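Local structure of nucleoprotein (Human coronavirus NL63, 5N4K) at residues A[61-66]-A[119-124]; A[51-56]-A[86-91]; A[65-70]-A[93-98]. The protein probably packages the positive-strand viral RNA genome into a helical ribonucleocapsid, with the N-terminal domain described here probably contributing RNA binding. All blocks are in the same frame, centred on the assembly; numbering follows the deposited sequence. Where two conformers were deposited one is given.

From the N terminus, residues 51-56 come first, in the loop ahead of strand 63-73. Contact 2 closes when they meet residues 86-91 at the end of strand 80-90, after the chain has run out and back along the long hairpin of strands 63-73 and 80-90. Contacts 1 and 3 start from strand 63-73 and its entrance, inside that loop, and end beyond it, so both cross contact 2. Contact 3 closes at 93-98, and contact 1 only at 119-124, past strand 108-112; contact 3 shares Tyr65 and Trp66 with contact 1 and otherwise lies within its span. Together they tie three loops to neighbouring strands of one antiparallel sheet.

Contact 1: A[61-66]-A[119-124]; sequences EQIGYW and VNTSLG
At the entrance to the central hairpin of the coronavirus nucleocapsid N-terminal domain, the carboxylate of Glu61 catches the loop 119-124 at Ser122. One oxygen does the gripping. Glu61 OE2 takes a bond from Ser122 OG at 2.6 Å, on the syn side that faces its sister oxygen, and a second from the backbone Ser122 N at 2.8 Å. The N-H approaches from the anti side, 30° out of the carboxylate plane, and the bond is fairly straight at 156°. Two donors from a single residue thus close on OE2 from different directions and fix the rotation of the carboxylate. Its other oxygen has partners of its own: Glu61 OE1 accepts from Asn58 N and from a water 2.7 Å away, and this water also reaches Ser122 OG at 3.3 Å, bridging the two side chains.

What brings the acid here is the chain geometry. With CG opposite the carbonyl carbon (chi1 -66°) and the chain extended from there on, Glu61 reaches Ser122, and an inverse gamma turn centred on Gln62 leads the backbone into strand 63-73, second in the order of the five-stranded antiparallel sheet. Nearer the backbone, the aliphatic part of Glu61 crosses obliquely over Thr121, and Glu61 CB lies 3.8 Å from Thr121 CG2. That methyl also meets the first residue of the strand, Ile63 CG2 at 4.2 Å. Thr121 turns its hydroxyl to a different partner, since OG1 bonds to Leu91 O, just past the neighbouring strand 80-90. The next residue after Ser122, Leu123, brings CD2 to 4.2 Å from Glu61 OE1 and also packs against Tyr90.

Contact 2: A[51-56]-A[86-91]; sequences LVPIGK and VHFYYL
The hydroxyl of Tyr90, which Lys56 CB touches at 3.4 Å, is gripped by Tyr32 OH and by a water 2.6 Å from Tyr90 OH, lying at the ring edge in the ring plane. The same water lies 2.7 Å from Pro53 O, to which it can donate, and accepts from Lys56 N at 3.1 Å, so it ties loop 51-56 to the end of strand 80-90. The lysine chain runs across Tyr90 at about a right angle, then bends near its end, and its amine makes a cation-pi contact with Phe31.

Earlier in the loop, contact is through carbon alone. Pro53 CD sits over the face of Phe88, 3.6 Å from the ring centroid and 9° off the normal, a nearly central CH-pi contact. Phe88 carries its ring out to the loop with CG opposite the backbone N (chi1 173°), and Val52 CG1 reaches Phe88 CZ at 4.0 Å. Phe88 CE2 in turn stands 3.5 Å above the Tyr90 ring plane, and Trp66 meets Phe88 edge-to-face. The loop is therefore held in two ways, by apolar packing on Phe88 and by a water-mediated polar link at Tyr90, whose phenol is satisfied by Tyr32 and that water.

Contact 3: A[65-70]-A[93-98]; sequences YWNVQE and TGPHKD. With SO4 (sulfate ion), chain F.
A type I turn, Gly94 to Lys97, follows the long hairpin of the domain and is fastened to strand 63-73 by the hydroxyl of Tyr65. Tyr65 OH donates to Thr93 O at 2.6 Å, in the carbonyl plane and on a lone pair (C=O...donor angle 135°), and accepts from His96 N at 2.9 Å. A chi1 of 58°, which tucks CG between the two backbone branches, aims the Tyr65 ring at the turn, and Pro95 CD comes to 3.4 Å from Tyr65 OH at the ring edge.

His96 turns its own edge toward the Tyr65 face, an offset edge-to-face pair with centroids 5.7 Å apart and planes at 64°. On the same imidazole, His96 NE2 makes a weak bond to Asn67 OD1 at 3.1 Å, while Asn67 ND2 rests 3.7 Å from Pro95 CG. The turn also faces the second subunit, whose own His96 ring and Pro95 meet His96.

Farther out along the strand, Gln69 NE2 bonds to a sulfate oxygen, O3, at 3.2 Å, with Lys85 NZ and Arg71 NE as further donors. The ion is probably from the crystallisation liquor, yet such a site is consistent with phosphate binding by an RNA-binding hairpin. Because Tyr65 OH both gives and receives, the buried phenol is satisfied on both counts and its proton is probably directed to Thr93 O.

Contact 1: A[61-66]-A[119-124]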
loop_
_atom_site.group_PDB
_atom_site.type_symbol
_atom_site.label_atom_id
_atom_site.label_comp_id
_atom_site.label_asym_id
_atom_site.label_seq_id
_atom_site.Cartn_x
_atom_site.Cartn_y
_atom_site.Cartn_z
ATOM N N GLU A 61 -3.221 20.883 10.283
ATOM C CA GLU A 61 -2.597 19.648 9.809
ATOM C C GLU A 61 -3.180 18.405 10.443
ATOM O O GLU A 61 -2.650 17.312 10.202
ATOM C CB GLU A 61 -1.091 19.696 9.991
ATOM C CG GLU A 61 -0.420 20.727 9.136
ATOM C CD GLU A 61 1.093 20.868 9.383
ATOM O OE1 GLU A 61 1.445 20.991 10.602
ATOM O OE2 GLU A 61 1.880 20.881 8.365
ATOM N N GLN A 62 -4.245 18.479 11.221
ATOM C CA GLN A 62 -4.789 17.307 11.928
ATOM C C GLN A 62 -5.785 16.595 11.002
ATOM O O GLN A 62 -6.985 16.585 11.149
ATOM C CB GLN A 62 -5.454 17.653 13.236
ATOM C CG GLN A 62 -4.579 18.453 14.238
ATOM C CD GLN A 62 -3.229 17.812 14.435
ATOM O OE1 GLN A 62 -3.199 16.680 14.918
ATOM N NE2 GLN A 62 -2.212 18.447 14.076
ATOM N N ILE A 63 -5.200 15.962 9.966
ATOM C CA ILE A 63 -5.966 15.419 8.844
ATOM C C ILE A 63 -5.076 14.355 8.136
ATOM O O ILE A 63 -3.869 14.562 7.994
ATOM C CB ILE A 63 -6.380 16.575 7.890
ATOM C CG1 ILE A 63 -7.188 16.026 6.719
ATOM C CG2 ILE A 63 -5.191 17.411 7.453
ATOM C CD1 ILE A 63 -7.976 17.161 6.042
ATOM N N GLY A 64 -5.712 13.292 7.653
ATOM C CA GLY A 64 -4.961 12.301 6.919
ATOM C C GLY A 64 -5.806 11.103 6.687
ATOM O O GLY A 64 -7.015 11.162 6.492
ATOM N N TYR A 65 -5.118 9.941 6.656
ATOM C CA TYR A 65 -5.811 8.683 6.365
ATOM C C TYR A 65 -5.211 7.500 7.118
ATOM O O TYR A 65 -4.030 7.537 7.485
ATOM C CB TYR A 65 -5.830 8.343 4.797
ATOM C CG TYR A 65 -4.422 8.262 4.205
ATOM C CD1 TYR A 65 -3.713 9.380 3.807
ATOM C CD2 TYR A 65 -3.771 7.027 4.086
ATOM C CE1 TYR A 65 -2.420 9.297 3.254
ATOM C CE2 TYR A 65 -2.520 6.937 3.553
ATOM C CZ TYR A 65 -1.842 8.049 3.164
ATOM O OH TYR A 65 -0.541 7.929 2.721
ATOM N N TRP A 66 -6.062 6.499 7.288
ATOM C CA TRP A 66 -5.658 5.151 7.747
ATOM C C TRP A 66 -5.620 4.236 6.546
ATOM O O TRP A 66 -6.558 4.157 5.817
ATOM C CB TRP A 66 -6.588 4.658 8.811
ATOM C CG TRP A 66 -6.553 5.398 10.090
ATOM C CD1 TRP A 66 -7.299 6.501 10.422
ATOM C CD2 TRP A 66 -5.713 5.152 11.231
ATOM N NE1 TRP A 66 -7.011 6.920 11.656
ATOM C CE2 TRP A 66 -6.023 6.131 12.189
ATOM C CE3 TRP A 66 -4.714 4.241 11.497
ATOM C CZ2 TRP A 66 -5.378 6.169 13.432
ATOM C CZ3 TRP A 66 -4.045 4.277 12.733
ATOM C CH2 TRP A 66 -4.373 5.230 13.655
ATOM N N VAL A 119 -5.377 20.503 2.753
ATOM C CA VAL A 119 -4.195 20.645 1.977
ATOM C C VAL A 119 -3.088 19.765 2.522
ATOM O O VAL A 119 -3.081 19.430 3.731
ATOM C CB VAL A 119 -3.689 22.051 1.822
ATOM C CG1 VAL A 119 -4.760 22.939 1.236
ATOM C CG2 VAL A 119 -3.179 22.598 3.091
ATOM N N ASN A 120 -2.122 19.463 1.688
ATOM C CA ASN A 120 -1.023 18.596 2.063
ATOM C C ASN A 120 -0.334 19.215 3.264
ATOM O O ASN A 120 -0.034 20.425 3.338
ATOM C CB ASN A 120 -0.019 18.396 0.955
ATOM C CG ASN A 120 -0.567 17.555 -0.132
ATOM O OD1 ASN A 120 -1.488 16.809 0.052
ATOM N ND2 ASN A 120 0.067 17.619 -1.301
ATOM N N THR A 121 -0.015 18.380 4.231
ATOM C CA THR A 121 0.701 18.821 5.425
ATOM C C THR A 121 2.228 18.859 5.194
ATOM O O THR A 121 2.728 18.407 4.193
ATOM C CB THR A 121 0.423 17.892 6.640
ATOM O OG1 THR A 121 1.150 16.634 6.459
ATOM C CG2 THR A 121 -1.022 17.592 6.829
ATOM N N SER A 122 2.897 19.444 6.191
ATOM C CA SER A 122 4.363 19.683 6.121
ATOM C C SER A 122 5.162 18.600 6.809
ATOM O O SER A 122 6.374 18.720 6.968
ATOM C CB SER A 122 4.675 21.060 6.766
ATOM O OG SER A 122 4.481 21.012 8.156
ATOM N N LEU A 123 4.498 17.539 7.276
ATOM C CA LEU A 123 5.029 16.616 8.266
ATOM C C LEU A 123 5.884 15.515 7.738
ATOM O O LEU A 123 6.593 14.904 8.560
ATOM C CB LEU A 123 3.891 16.078 9.141
ATOM C CG LEU A 123 3.181 17.207 9.898
ATOM C CD1 LEU A 123 2.011 16.699 10.653
ATOM C CD2 LEU A 123 4.119 17.825 10.935
ATOM N N GLY A 124 5.841 15.223 6.448
ATOM C CA GLY A 124 6.617 14.145 5.918
ATOM C C GLY A 124 6.262 12.817 6.512
ATOM O O GLY A 124 5.205 12.541 6.987
HETATM O O HOH W 1 3.892 21.978 11.232
#

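Contact 2: A[51-56]-A[86-91]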
loop_
_atom_site.group_PDB
_atom_site.type_symbol
_atom_site.label_atom_id
_atom_site.label_comp_id
_atom_site.label_asym_id
_atom_site.label_seq_id
_atom_site.Cartn_x
_atom_site.Cartn_y
_atom_site.Cartn_z
ATOM N N LEU A 51 -10.713 10.417 13.821
ATOM C CA LEU A 51 -9.712 9.588 14.556
ATOM C C LEU A 51 -8.346 9.945 14.022
ATOM O O LEU A 51 -7.716 9.176 13.250
ATOM C CB LEU A 51 -10.053 8.161 14.414
ATOM C CG LEU A 51 -9.186 7.254 15.383
ATOM C CD1 LEU A 51 -9.698 7.395 16.816
ATOM C CD2 LEU A 51 -9.195 5.818 14.996
ATOM N N VAL A 52 -7.798 11.071 14.483
ATOM C CA VAL A 52 -6.483 11.572 14.151
ATOM C C VAL A 52 -5.564 11.467 15.387
ATOM O O VAL A 52 -5.895 12.110 16.404
ATOM C CB VAL A 52 -6.481 13.047 13.628
ATOM C CG1 VAL A 52 -5.136 13.448 13.204
ATOM C CG2 VAL A 52 -7.507 13.250 12.501
ATOM N N PRO A 53 -4.423 10.763 15.293
ATOM C CA PRO A 53 -3.501 10.747 16.455
ATOM C C PRO A 53 -3.102 12.105 16.827
ATOM O O PRO A 53 -2.931 13.004 16.045
ATOM C CB PRO A 53 -2.297 9.977 15.946
ATOM C CG PRO A 53 -2.809 9.145 14.870
ATOM C CD PRO A 53 -3.953 9.912 14.193
ATOM N N ILE A 54 -2.892 12.304 18.132
ATOM C CA ILE A 54 -2.469 13.591 18.683
ATOM C C ILE A 54 -0.928 13.747 18.777
ATOM O O ILE A 54 -0.279 12.766 19.002
ATOM C CB ILE A 54 -3.072 13.737 20.139
ATOM C CG1 ILE A 54 -4.612 13.783 20.098
ATOM C CG2 ILE A 54 -2.514 14.939 20.884
ATOM C CD1 ILE A 54 -5.255 13.464 21.433
ATOM N N GLY A 55 -0.427 14.946 18.554
ATOM C CA GLY A 55 0.934 15.390 18.990
ATOM C C GLY A 55 1.922 15.856 17.934
ATOM O O GLY A 55 3.066 16.103 18.251
ATOM N N LYS A 56 1.496 16.002 16.650
ATOM C CA LYS A 56 2.341 16.582 15.622
ATOM C C LYS A 56 1.499 17.562 14.817
ATOM O O LYS A 56 0.336 17.314 14.613
ATOM C CB LYS A 56 2.919 15.538 14.684
ATOM C CG LYS A 56 3.686 14.385 15.309
ATOM C CD LYS A 56 4.278 13.398 14.292
ATOM C CE LYS A 56 5.032 14.014 13.165
ATOM N NZ LYS A 56 6.395 14.404 13.550
ATOM N N VAL A 86 -4.388 -1.167 10.450
ATOM C CA VAL A 86 -4.442 0.137 9.790
ATOM C C VAL A 86 -3.314 1.012 10.291
ATOM O O VAL A 86 -3.030 1.059 11.500
ATOM C CB VAL A 86 -5.826 0.824 9.971
ATOM C CG1 VAL A 86 -6.899 0.117 9.173
ATOM C CG2 VAL A 86 -6.245 0.943 11.445
ATOM N N HIS A 87 -2.688 1.752 9.380
ATOM C CA HIS A 87 -1.601 2.676 9.744
ATOM C C HIS A 87 -1.967 4.094 9.324
ATOM O O HIS A 87 -2.486 4.296 8.205
ATOM C CB HIS A 87 -0.305 2.269 9.017
ATOM C CG HIS A 87 0.183 0.889 9.293
ATOM N ND1 HIS A 87 1.208 0.666 10.157
ATOM C CD2 HIS A 87 -0.195 -0.268 8.790
ATOM C CE1 HIS A 87 1.408 -0.631 10.247
ATOM N NE2 HIS A 87 0.593 -1.232 9.417
ATOM N N PHE A 88 -1.663 5.067 10.189
ATOM C CA PHE A 88 -2.088 6.436 9.929
ATOM C C PHE A 88 -0.982 7.212 9.253
ATOM O O PHE A 88 0.215 7.145 9.644
ATOM C CB PHE A 88 -2.379 7.150 11.267
ATOM C CG PHE A 88 -2.666 8.615 11.049
ATOM C CD1 PHE A 88 -3.933 9.000 10.649
ATOM C CD2 PHE A 88 -1.691 9.563 11.191
ATOM C CE1 PHE A 88 -4.216 10.327 10.364
ATOM C CE2 PHE A 88 -1.946 10.904 10.903
ATOM C CZ PHE A 88 -3.199 11.256 10.480
ATOM N N TYR A 89 -1.367 8.045 8.304
ATOM C CA TYR A 89 -0.481 8.969 7.630
ATOM C C TYR A 89 -1.195 10.299 7.466
ATOM O O TYR A 89 -2.348 10.383 7.121
ATOM C CB TYR A 89 -0.120 8.431 6.242
ATOM C CG TYR A 89 0.576 7.104 6.271
ATOM C CD1 TYR A 89 -0.149 5.927 6.221
ATOM C CD2 TYR A 89 1.971 7.062 6.318
ATOM C CE1 TYR A 89 0.518 4.675 6.262
ATOM C CE2 TYR A 89 2.577 5.831 6.374
ATOM C CZ TYR A 89 1.848 4.745 6.360
ATOM O OH TYR A 89 2.504 3.444 6.370
ATOM N N TYR A 90 -0.450 11.386 7.688
ATOM C CA TYR A 90 -0.965 12.734 7.447
ATOM C C TYR A 90 -1.239 12.942 5.974
ATOM O O TYR A 90 -0.546 12.409 5.113
ATOM C CB TYR A 90 0.058 13.764 8.008
ATOM C CG TYR A 90 0.171 13.700 9.545
ATOM C CD1 TYR A 90 -0.744 14.396 10.339
ATOM C CD2 TYR A 90 1.188 13.038 10.173
ATOM C CE1 TYR A 90 -0.704 14.323 11.723
ATOM C CE2 TYR A 90 1.278 12.940 11.520
ATOM C CZ TYR A 90 0.321 13.579 12.280
ATOM O OH TYR A 90 0.386 13.479 13.669
ATOM N N LEU A 91 -2.150 13.831 5.704
ATOM C CA LEU A 91 -2.497 14.182 4.333
ATOM C C LEU A 91 -1.250 14.660 3.582
ATOM O O LEU A 91 -0.491 15.471 4.059
ATOM C CB LEU A 91 -3.602 15.272 4.321
ATOM C CG LEU A 91 -4.123 15.657 2.937
ATOM C CD1 LEU A 91 -4.817 14.551 2.221
ATOM C CD2 LEU A 91 -5.129 16.791 3.183
HETATM O O HOH W 2 -1.089 14.892 15.289
#

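Contact 3: A[65-70]-A[93-98]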
loop_
_atom_site.group_PDB
_atom_site.type_symbol
_atom_site.label_atom_id
_atom_site.label_comp_id
_atom_site.label_asym_id
_atom_site.label_seq_id
_atom_site.Cartn_x
_atom_site.Cartn_y
_atom_site.Cartn_z
ATOM N N TYR A 65 -5.118 9.941 6.656
ATOM C CA TYR A 65 -5.811 8.683 6.365
ATOM C C TYR A 65 -5.211 7.500 7.118
ATOM O O TYR A 65 -4.030 7.537 7.485
ATOM C CB TYR A 65 -5.830 8.343 4.797
ATOM C CG TYR A 65 -4.422 8.262 4.205
ATOM C CD1 TYR A 65 -3.713 9.380 3.807
ATOM C CD2 TYR A 65 -3.771 7.027 4.086
ATOM C CE1 TYR A 65 -2.420 9.297 3.254
ATOM C CE2 TYR A 65 -2.520 6.937 3.553
ATOM C CZ TYR A 65 -1.842 8.049 3.164
ATOM O OH TYR A 65 -0.541 7.929 2.721
ATOM N N TRP A 66 -6.062 6.499 7.288
ATOM C CA TRP A 66 -5.658 5.151 7.747
ATOM C C TRP A 66 -5.620 4.236 6.546
ATOM O O TRP A 66 -6.558 4.157 5.817
ATOM C CB TRP A 66 -6.588 4.658 8.811
ATOM C CG TRP A 66 -6.553 5.398 10.090
ATOM C CD1 TRP A 66 -7.299 6.501 10.422
ATOM C CD2 TRP A 66 -5.713 5.152 11.231
ATOM N NE1 TRP A 66 -7.011 6.920 11.656
ATOM C CE2 TRP A 66 -6.023 6.131 12.189
ATOM C CE3 TRP A 66 -4.714 4.241 11.497
ATOM C CZ2 TRP A 66 -5.378 6.169 13.432
ATOM C CZ3 TRP A 66 -4.045 4.277 12.733
ATOM C CH2 TRP A 66 -4.373 5.230 13.655
ATOM N N ASN A 67 -4.499 3.562 6.366
ATOM C CA ASN A 67 -4.279 2.655 5.219
ATOM C C ASN A 67 -4.421 1.189 5.730
ATOM O O ASN A 67 -3.704 0.803 6.655
ATOM C CB ASN A 67 -2.868 2.860 4.651
ATOM C CG ASN A 67 -2.723 2.338 3.280
ATOM O OD1 ASN A 67 -3.620 2.460 2.483
ATOM N ND2 ASN A 67 -1.564 1.769 3.019
ATOM N N VAL A 68 -5.310 0.475 5.143
ATOM C CA VAL A 68 -5.546 -0.921 5.523
ATOM C C VAL A 68 -4.491 -1.845 4.996
ATOM O O VAL A 68 -4.176 -1.801 3.790
ATOM C CB VAL A 68 -6.950 -1.321 5.084
ATOM C CG1 VAL A 68 -7.244 -2.816 5.334
ATOM C CG2 VAL A 68 -8.062 -0.484 5.644
ATOM N N GLN A 69 -4.015 -2.707 5.877
ATOM C CA GLN A 69 -3.082 -3.829 5.587
ATOM C C GLN A 69 -3.889 -5.144 5.812
ATOM O O GLN A 69 -4.254 -5.431 6.957
ATOM C CB GLN A 69 -1.918 -3.728 6.581
ATOM C CG GLN A 69 -0.818 -4.832 6.498
ATOM C CD GLN A 69 0.052 -5.025 7.700
ATOM O OE1 GLN A 69 0.187 -4.174 8.594
ATOM N NE2 GLN A 69 0.730 -6.177 7.726
ATOM N N GLU A 70 -4.158 -5.883 4.764
ATOM C CA GLU A 70 -4.797 -7.223 4.888
ATOM C C GLU A 70 -3.710 -8.160 5.412
ATOM O O GLU A 70 -2.549 -8.035 5.048
ATOM C CB GLU A 70 -5.305 -7.609 3.496
ATOM C CG GLU A 70 -6.200 -8.790 3.441
ATOM C CD GLU A 70 -6.808 -9.039 2.060
ATOM O OE1 GLU A 70 -6.686 -8.186 1.117
ATOM O OE2 GLU A 70 -7.400 -10.127 1.904
ATOM N N THR A 93 1.280 12.714 2.774
ATOM C CA THR A 93 2.407 11.891 3.179
ATOM C C THR A 93 2.021 10.446 3.005
ATOM O O THR A 93 0.895 10.154 2.702
ATOM C CB THR A 93 2.837 12.173 4.614
ATOM O OG1 THR A 93 1.935 11.496 5.530
ATOM C CG2 THR A 93 2.861 13.713 4.944
ATOM N N GLY A 94 3.007 9.567 3.224
ATOM C CA GLY A 94 2.742 8.108 3.221
ATOM C C GLY A 94 2.627 7.512 1.842
ATOM O O GLY A 94 2.971 8.150 0.836
ATOM N N PRO A 95 2.186 6.262 1.783
ATOM C CA PRO A 95 2.052 5.522 0.495
ATOM C C PRO A 95 1.100 6.150 -0.424
ATOM O O PRO A 95 1.171 5.917 -1.649
ATOM C CB PRO A 95 1.637 4.136 0.946
ATOM C CG PRO A 95 0.984 4.312 2.288
ATOM C CD PRO A 95 1.746 5.426 2.921
ATOM N N HIS A 96 0.114 6.938 0.054
ATOM C CA HIS A 96 -0.896 7.642 -0.754
ATOM C C HIS A 96 -0.721 9.138 -0.645
ATOM O O HIS A 96 -1.709 9.880 -0.613
ATOM C CB HIS A 96 -2.310 7.214 -0.374
ATOM C CG HIS A 96 -2.553 5.757 -0.520
ATOM N ND1 HIS A 96 -2.539 5.130 -1.754
ATOM C CD2 HIS A 96 -2.772 4.776 0.382
ATOM C CE1 HIS A 96 -2.785 3.838 -1.579
ATOM N NE2 HIS A 96 -2.956 3.606 -0.311
ATOM N N LYS A 97 0.542 9.596 -0.739
ATOM C CA LYS A 97 0.830 11.017 -0.647
ATOM C C LYS A 97 0.220 11.831 -1.771
ATOM O O LYS A 97 0.027 13.026 -1.589
ATOM C CB LYS A 97 2.347 11.321 -0.562
ATOM C CG LYS A 97 3.115 11.112 -1.861
ATOM C CD LYS A 97 4.609 11.394 -1.682
ATOM C CE LYS A 97 4.913 12.875 -1.465
ATOM N NZ LYS A 97 6.358 13.296 -1.563
ATOM N N ASP A 98 -0.141 11.181 -2.857
ATOM C CA ASP A 98 -0.683 11.700 -4.092
ATOM C C ASP A 98 -2.158 11.977 -4.045
ATOM O O ASP A 98 -2.733 12.643 -4.900
ATOM C CB ASP A 98 -0.449 10.702 -5.260
ATOM C CG ASP A 98 -1.194 9.344 -5.051
ATOM O OD1 ASP A 98 -2.057 9.044 -5.899
ATOM O OD2 ASP A 98 -0.909 8.549 -4.158
HETATM S S SO4 F . 2.026 -8.409 10.598
HETATM O O1 SO4 F . 1.170 -9.585 10.343
HETATM O O2 SO4 F . 1.248 -7.184 10.849
HETATM O O3 SO4 F . 2.659 -8.156 9.303
HETATM O O4 SO4 F . 2.954 -8.554 11.756
#